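Local coordinates for Alpha/beta hydrolase fold-3 domain-containing protein (Enterococcus faecalis, PDB 2QRU), which is of unknown function but has the alpha/beta hydrolase fold and is probably a hydrolase acting through a serine nucleophile, at residues K115-Q118 / T119-L122; S44-P47 / E48-E52; Q148-A152 / K153-A157. All coordinates share one frame; numbering follows the deposited sequence.

Interaction 1 of 3, residues K115-Q118 / T119-L122; sequences KQLQ and TLNL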
loop_
_atom_site.group_PDB
_atom_site.type_symbol
_atom_site.label_atom_id
_atom_site.label_comp_id
_atom_site.label_asym_id
_atom_site.label_seq_id
_atom_site.Cartn_x
_atom_site.Cartn_y
_atom_site.Cartn_z
ATOM N N LYS A 115 10.637 6.972 3.642
ATOM C CA LYS A 115 11.242 8.114 4.335
ATOM C C LYS A 115 11.885 7.681 5.664
ATOM O O LYS A 115 13.040 8.053 5.998
ATOM C CB LYS A 115 10.180 9.171 4.554
ATOM C CG LYS A 115 10.719 10.407 5.322
ATOM C CD LYS A 115 9.546 11.299 5.700
ATOM C CE LYS A 115 9.996 12.474 6.532
ATOM N NZ LYS A 115 11.054 13.267 5.841
ATOM N N GLN A 116 11.141 6.888 6.431
ATOM C CA GLN A 116 11.654 6.410 7.728
ATOM C C GLN A 116 12.848 5.479 7.595
ATOM O O GLN A 116 13.801 5.577 8.389
ATOM C CB GLN A 116 10.550 5.753 8.540
ATOM C CG GLN A 116 9.516 6.733 8.959
ATOM C CD GLN A 116 10.146 7.979 9.605
ATOM O OE1 GLN A 116 10.984 7.874 10.512
ATOM N NE2 GLN A 116 9.744 9.161 9.130
ATOM N N LEU A 117 12.792 4.581 6.614
ATOM C CA LEU A 117 13.899 3.647 6.317
ATOM C C LEU A 117 15.212 4.337 5.911
ATOM O O LEU A 117 16.299 3.891 6.308
ATOM C CB LEU A 117 13.498 2.591 5.292
ATOM C CG LEU A 117 12.386 1.627 5.718
ATOM C CD1 LEU A 117 12.170 0.568 4.631
ATOM C CD2 LEU A 117 12.692 0.959 7.071
ATOM N N GLN A 118 15.118 5.440 5.160
ATOM C CA GLN A 118 16.313 6.246 4.875
ATOM C C GLN A 118 17.069 6.615 6.138
ATOM O O GLN A 118 18.302 6.647 6.135
ATOM C CB GLN A 118 15.954 7.520 4.091
ATOM C CG GLN A 118 15.599 7.247 2.646
ATOM C CD GLN A 118 15.037 8.468 1.917
ATOM O OE1 GLN A 118 14.126 9.122 2.397
ATOM N NE2 GLN A 118 15.548 8.735 0.739
ATOM N N THR A 119 16.355 6.880 7.233
ATOM C CA THR A 119 16.988 7.295 8.476
ATOM C C THR A 119 17.689 6.144 9.203
ATOM O O THR A 119 18.574 6.358 10.039
ATOM C CB THR A 119 15.993 7.957 9.471
ATOM O OG1 THR A 119 15.206 6.947 10.115
ATOM C CG2 THR A 119 15.091 8.965 8.767
ATOM N N LEU A 120 17.272 4.932 8.884
ATOM C CA LEU A 120 17.803 3.722 9.479
ATOM C C LEU A 120 18.815 3.034 8.556
ATOM O O LEU A 120 19.159 1.876 8.778
ATOM C CB LEU A 120 16.649 2.768 9.775
ATOM C CG LEU A 120 15.582 3.228 10.771
ATOM C CD1 LEU A 120 14.373 2.304 10.659
ATOM C CD2 LEU A 120 16.131 3.273 12.210
ATOM N N ASN A 121 19.265 3.738 7.512
ATOM C CA ASN A 121 20.170 3.169 6.494
ATOM C C ASN A 121 19.652 1.919 5.785
ATOM O O ASN A 121 20.405 0.963 5.568
ATOM C CB ASN A 121 21.549 2.875 7.106
ATOM C CG ASN A 121 22.371 4.114 7.278
ATOM O OD1 ASN A 121 22.638 4.833 6.310
ATOM N ND2 ASN A 121 22.787 4.381 8.511
ATOM N N LEU A 122 18.372 1.931 5.410
ATOM C CA LEU A 122 17.714 0.767 4.817
ATOM C C LEU A 122 16.917 1.124 3.549
ATOM O O LEU A 122 15.750 0.722 3.383
ATOM C CB LEU A 122 16.781 0.117 5.826
ATOM C CG LEU A 122 17.491 -0.695 6.910
ATOM C CD1 LEU A 122 16.501 -1.043 8.005
ATOM C CD2 LEU A 122 18.067 -1.957 6.271
#
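Leu117 O closes the last turn of helix 105-119 by accepting two amides, Leu122 N at 3.0 Å and Leu120 N at 2.9 Å, which reach it from opposite faces of its carbonyl plane. With Asn121 at positive phi (57°) as the C-prime residue, and a weak bond from Asn121 N back to Gln118 O, this is a Schellman motif, and it turns the chain out of the helix toward strand 127-130. The reversal also brings the side chains of Leu117 and Leu122 together, CB to CB at 4.1 Å. Leu117 CD2 lies 4.2 Å from Leu120 CD1, the two side chains meeting at a slant. Both leucines face helix 74-93, Leu117 on Phe85 and Leu120 on Thr82 and Gln86, so the apolar side of the turn rests on the neighbouring helix. Gln118 is directed elsewhere, its NE2 bonded to Thr209 OG1. On the more open side, Thr119 folds back over the helix: a chi1 of 77° sets OG1 between its own backbone N and carbonyl carbon. From there Thr119 OG1 donates to Gln116 O at 2.6 Å, in the carbonyl plane, while Thr119 CG2 lies 3.6 Å from Lys115 O.

Interaction 2 of 3, residues S44-P47 / E48-E52; sequences SDLP and EELKE. With EDO (1,2-ethanediol), chain E; EDO (1,2-ethanediol), chain G.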
loop_
_atom_site.group_PDB
_atom_site.type_symbol
_atom_site.label_atom_id
_atom_site.label_comp_id
_atom_site.label_asym_id
_atom_site.label_seq_id
_atom_site.Cartn_x
_atom_site.Cartn_y
_atom_site.Cartn_z
ATOM N N SER A 44 -3.646 -10.769 1.982
ATOM C CA SER A 44 -4.205 -11.745 1.048
ATOM C C SER A 44 -4.853 -11.169 -0.228
ATOM O O SER A 44 -5.230 -11.949 -1.098
ATOM C CB SER A 44 -5.207 -12.638 1.796
ATOM O OG SER A 44 -4.584 -13.191 2.941
ATOM N N ASP A 45 -4.966 -9.833 -0.363
ATOM C CA ASP A 45 -5.560 -9.245 -1.579
ATOM C C ASP A 45 -4.586 -9.271 -2.755
ATOM O O ASP A 45 -4.943 -8.879 -3.862
ATOM C CB ASP A 45 -6.147 -7.830 -1.373
ATOM C CG ASP A 45 -5.079 -6.742 -1.245
ATOM O OD1 ASP A 45 -3.891 -6.985 -1.564
ATOM O OD2 ASP A 45 -5.448 -5.607 -0.870
ATOM N N LEU A 46 -3.357 -9.722 -2.506
ATOM C CA LEU A 46 -2.303 -9.673 -3.529
ATOM C C LEU A 46 -2.717 -10.548 -4.716
ATOM O O LEU A 46 -2.909 -11.769 -4.562
ATOM C CB LEU A 46 -0.988 -10.153 -2.947
ATOM C CG LEU A 46 0.179 -10.350 -3.935
ATOM C CD1 LEU A 46 0.558 -9.049 -4.675
ATOM C CD2 LEU A 46 1.372 -10.925 -3.198
ATOM N N PRO A 47 -2.925 -9.932 -5.900
ATOM C CA PRO A 47 -3.286 -10.759 -7.058
ATOM C C PRO A 47 -2.195 -11.755 -7.470
ATOM O O PRO A 47 -0.991 -11.417 -7.436
ATOM C CB PRO A 47 -3.483 -9.739 -8.179
ATOM C CG PRO A 47 -3.856 -8.469 -7.458
ATOM C CD PRO A 47 -2.946 -8.491 -6.235
ATOM N N GLU A 48 -2.650 -12.954 -7.858
ATOM C CA GLU A 48 -1.766 -14.012 -8.324
ATOM C C GLU A 48 -0.806 -13.457 -9.396
ATOM O O GLU A 48 0.407 -13.752 -9.389
ATOM C CB GLU A 48 -2.598 -15.176 -8.889
ATOM C CG GLU A 48 -1.779 -16.242 -9.612
ATOM C CD GLU A 48 -0.797 -16.983 -8.707
ATOM O OE1 GLU A 48 -1.035 -17.049 -7.481
ATOM O OE2 GLU A 48 0.205 -17.531 -9.240
ATOM N N GLU A 49 -1.341 -12.649 -10.308
ATOM C CA GLU A 49 -0.567 -12.175 -11.457
ATOM C C GLU A 49 0.536 -11.218 -11.024
ATOM O O GLU A 49 1.644 -11.210 -11.624
ATOM C CB GLU A 49 -1.452 -11.490 -12.495
ATOM C CG GLU A 49 -2.424 -12.389 -13.203
ATOM C CD GLU A 49 -3.686 -12.668 -12.404
ATOM O OE1 GLU A 49 -3.823 -12.201 -11.250
ATOM O OE2 GLU A 49 -4.535 -13.402 -12.936
ATOM N N LEU A 50 0.238 -10.399 -10.008
ATOM C CA LEU A 50 1.238 -9.455 -9.516
ATOM C C LEU A 50 2.303 -10.205 -8.721
ATOM O O LEU A 50 3.515 -9.958 -8.866
ATOM C CB LEU A 50 0.582 -8.349 -8.681
ATOM C CG LEU A 50 1.513 -7.279 -8.105
ATOM C CD1 LEU A 50 2.371 -6.596 -9.214
ATOM C CD2 LEU A 50 0.647 -6.274 -7.345
ATOM N N LYS A 51 1.859 -11.148 -7.886
ATOM C CA LYS A 51 2.800 -12.008 -7.166
ATOM C C LYS A 51 3.772 -12.682 -8.169
ATOM O O LYS A 51 4.995 -12.679 -7.976
ATOM C CB LYS A 51 2.031 -13.057 -6.330
ATOM C CG LYS A 51 2.910 -13.988 -5.497
ATOM C CD LYS A 51 3.286 -15.242 -6.263
ATOM C CE LYS A 51 2.049 -16.099 -6.486
ATOM N NZ LYS A 51 2.367 -17.417 -7.077
ATOM N N GLU A 52 3.237 -13.186 -9.273
ATOM C CA GLU A 52 4.080 -13.854 -10.269
ATOM C C GLU A 52 5.044 -12.898 -10.975
ATOM O O GLU A 52 6.205 -13.254 -11.244
ATOM C CB GLU A 52 3.216 -14.614 -11.255
ATOM C CG GLU A 52 2.553 -15.835 -10.615
ATOM C CD GLU A 52 3.513 -16.990 -10.413
ATOM O OE1 GLU A 52 3.897 -17.619 -11.417
ATOM O OE2 GLU A 52 3.869 -17.275 -9.251
HETATM C C1 EDO E . 0.738 -15.671 -13.939
HETATM O O1 EDO E . 0.370 -14.403 -14.493
HETATM C C2 EDO E . -0.258 -16.096 -12.866
HETATM O O2 EDO E . 0.265 -17.240 -12.163
HETATM C C1 EDO G . -8.816 -5.247 -1.011
HETATM O O1 EDO G . -8.177 -4.216 -1.792
HETATM C C2 EDO G . -8.447 -4.962 0.455
HETATM O O2 EDO G . -7.368 -5.740 0.986
#
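Leu46 and Pro47 lead into helix 48-55 and pack against its first turn, with Pro47 at the N-cap position. Pro47 O accepts Lys51 N at 2.9 Å in a nearly straight bond (177°) and Leu50 N more weakly. The compact part of the contact is apolar. Leu46 splits its two methyls between neighbouring helix residues: CD1 meets Leu50 CD2 at 3.9 Å, and CD2 meets Lys51 CB at 3.8 Å, the side chains crossing at about a right angle in both cases. Its CG lies trans to the backbone N (chi1 172°), which carries the isobutyl end to the helix turn, and a chi2 of 60° then sends the two methyls to different residues. Tyr20 of strand 16-20 covers Leu46, and Phe264 and Leu267 of helix 258-272 cover Leu50.

The solvent side is looser and charged. Lys51 bends at its second and third torsions, carrying NZ away from Leu46 to Glu48 OE2 at 3.1 Å, on the syn side and tilted from the carboxylate plane. A second salt bridge, to Glu52 OE2, is less certain because Glu52 has two conformers. An ethanediol molecule, probably from the crystallisation liquor, donates through its O2 to Glu48 OE2 at 2.9 Å, so this oxygen has both a cation and a hydroxyl beside it. Glu49, by contrast, pairs with Lys256. Upstream, Asp45 OD2 takes Gly35 N and a second ethanediol, and OD1 takes Tyr32 OH. This ties the loop to the His-Gly-Gly-Gly sequence beginning at His34, the motif that forms the oxyanion hole in related hormone-sensitive-lipase-like alpha/beta hydrolases.

Interaction 3 of 3, residues Q148-A152 / K153-A157; sequences QAISA and KEIAA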
loop_
_atom_site.group_PDB
_atom_site.type_symbol
_atom_site.label_atom_id
_atom_site.label_comp_id
_atom_site.label_asym_id
_atom_site.label_seq_id
_atom_site.Cartn_x
_atom_site.Cartn_y
_atom_site.Cartn_z
ATOM N N GLN A 148 -25.462 4.052 -2.462
ATOM C CA GLN A 148 -26.399 3.690 -1.393
ATOM C C GLN A 148 -25.856 4.067 -0.017
ATOM O O GLN A 148 -24.711 3.750 0.315
ATOM C CB GLN A 148 -26.731 2.196 -1.425
ATOM C CG GLN A 148 -27.401 1.715 -2.698
ATOM C CD GLN A 148 -27.796 0.258 -2.611
ATOM O OE1 GLN A 148 -28.857 -0.079 -2.084
ATOM N NE2 GLN A 148 -26.942 -0.617 -3.123
ATOM N N ALA A 149 -26.689 4.741 0.771
ATOM C CA ALA A 149 -26.333 5.142 2.135
ATOM C C ALA A 149 -26.212 3.930 3.061
ATOM O O ALA A 149 -27.149 3.132 3.190
ATOM C CB ALA A 149 -27.355 6.141 2.684
ATOM N N ILE A 150 -25.043 3.793 3.680
ATOM C CA ILE A 150 -24.786 2.747 4.667
ATOM C C ILE A 150 -25.353 3.186 6.016
ATOM O O ILE A 150 -25.060 4.286 6.482
ATOM C CB ILE A 150 -23.264 2.451 4.789
ATOM C CG1 ILE A 150 -22.718 1.927 3.455
ATOM C CG2 ILE A 150 -22.973 1.447 5.908
ATOM C CD1 ILE A 150 -21.212 1.857 3.397
ATOM N N SER A 151 -26.178 2.336 6.627
ATOM C CA SER A 151 -26.755 2.641 7.941
ATOM C C SER A 151 -25.795 2.298 9.081
ATOM O O SER A 151 -24.843 1.532 8.898
ATOM C CB SER A 151 -28.103 1.924 8.139
ATOM O OG SER A 151 -27.959 0.512 8.042
ATOM N N ALA A 152 -26.047 2.883 10.251
ATOM C CA ALA A 152 -25.292 2.570 11.469
ATOM C C ALA A 152 -25.406 1.084 11.826
ATOM O O ALA A 152 -24.434 0.457 12.247
ATOM C CB ALA A 152 -25.767 3.434 12.622
ATOM N N LYS A 153 -26.599 0.530 11.620
ATOM C CA LYS A 153 -26.884 -0.874 11.902
ATOM C C LYS A 153 -25.920 -1.828 11.190
ATOM O O LYS A 153 -25.400 -2.763 11.806
ATOM C CB LYS A 153 -28.332 -1.194 11.517
ATOM C CG LYS A 153 -29.047 -2.116 12.472
ATOM C CD LYS A 153 -30.466 -2.332 12.000
ATOM C CE LYS A 153 -31.379 -2.689 13.139
ATOM N NZ LYS A 153 -32.779 -2.724 12.657
ATOM N N GLU A 154 -25.665 -1.571 9.906
ATOM C CA GLU A 154 -24.855 -2.458 9.077
ATOM C C GLU A 154 -23.380 -2.536 9.500
ATOM O O GLU A 154 -22.670 -3.462 9.095
ATOM C CB GLU A 154 -24.927 -2.033 7.606
ATOM C CG GLU A 154 -26.326 -1.956 7.009
ATOM C CD GLU A 154 -26.322 -1.255 5.661
ATOM O OE1 GLU A 154 -25.735 -1.810 4.707
ATOM O OE2 GLU A 154 -26.892 -0.144 5.558
ATOM N N ILE A 155 -22.928 -1.566 10.300
ATOM C CA ILE A 155 -21.522 -1.488 10.754
ATOM C C ILE A 155 -21.387 -1.640 12.284
ATOM O O ILE A 155 -20.279 -1.709 12.817
ATOM C CB ILE A 155 -20.799 -0.176 10.245
ATOM C CG1 ILE A 155 -21.446 1.102 10.809
ATOM C CG2 ILE A 155 -20.777 -0.123 8.724
ATOM C CD1 ILE A 155 -20.751 1.678 12.033
ATOM N N ALA A 156 -22.525 -1.712 12.975
ATOM C CA ALA A 156 -22.562 -1.836 14.438
ATOM C C ALA A 156 -21.725 -3.007 14.964
ATOM O O ALA A 156 -21.093 -2.893 16.048
ATOM C CB ALA A 156 -24.021 -1.948 14.936
ATOM N N ALA A 157 -21.718 -4.120 14.190
ATOM C CA ALA A 157 -21.021 -5.333 14.612
ATOM C C ALA A 157 -19.496 -5.315 14.405
ATOM O O ALA A 157 -18.804 -6.262 14.794
ATOM C CB ALA A 157 -21.641 -6.559 13.932
#
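A chi1 of 60° puts Ser151 OG between its backbone N and carbonyl carbon, and Glu154, with CG trans to its carbonyl carbon (chi1 -56°) and the chain extended beyond, runs back along the turn until its carboxylate lies beside the serine. Glu154 OE2 is then gripped twice by one residue. Ser151 N donates to Glu154 OE2 at 2.8 Å in an almost straight bond (173°), coming from above the carboxylate plane, while Ser151 OG, also 2.8 Å from Glu154 OE2, donates to the anti lone pair of that oxygen, the one away from the other oxygen. Two donors on a single oxygen restrict the rotation of the carboxylate and would probably favour its charged form. Ser151 OG also lies 3.1 Å from Glu154 CG, beside the aliphatic part of the side chain.

The bond from the serine amide to the glutamate three residues later resembles one half of the capping box seen at helix N-termini; the reciprocal bond, from Glu154 N to Ser151 OG, is not formed. The Glu154 amide makes only a weak bond to Ser151 O, and Ile155 N follows with a bond to Ala152 O at 3.2 Å. The turn lies in the long excursion between strand 127-130 and helix 173-181, a place where many alpha/beta hydrolases insert a lid or cap.

Beneath the polar turn the two isoleucines meet through their branch methyls, Ile150 CG2 to Ile155 CG2 at 3.9 Å, their side chains at about a right angle. Leu174 of helix 173-181 touches both, and His177 and Tyr178 add to the cover of Ile150. Gln181 of that helix holds the approaching backbone, its OE1 taking Ile150 N and its NE2 giving to Gln148 O.

In the fold
All three are local turns in series along one chain, and none touches another. Interaction 2 opens a helix and interaction 1 ends one, while interaction 3 shapes a loop. Measured from centre of contact to centre of chain, interaction 2 lies nearest the middle, at about 13 Å, and is partly buried; interaction 1 is a surface contact at about 18 Å. Interaction 3 is the most remote, at about 26 Å and across the chain's centre from interaction 1, yet partly buried through its two isoleucines. Chemistry follows place: backbone amides and one hydroxyl dominate 115-122, salt bridges line the outer face of 44-52, and a single carboxylate organises 148-157. In each, apolar side chains face a different neighbouring helix.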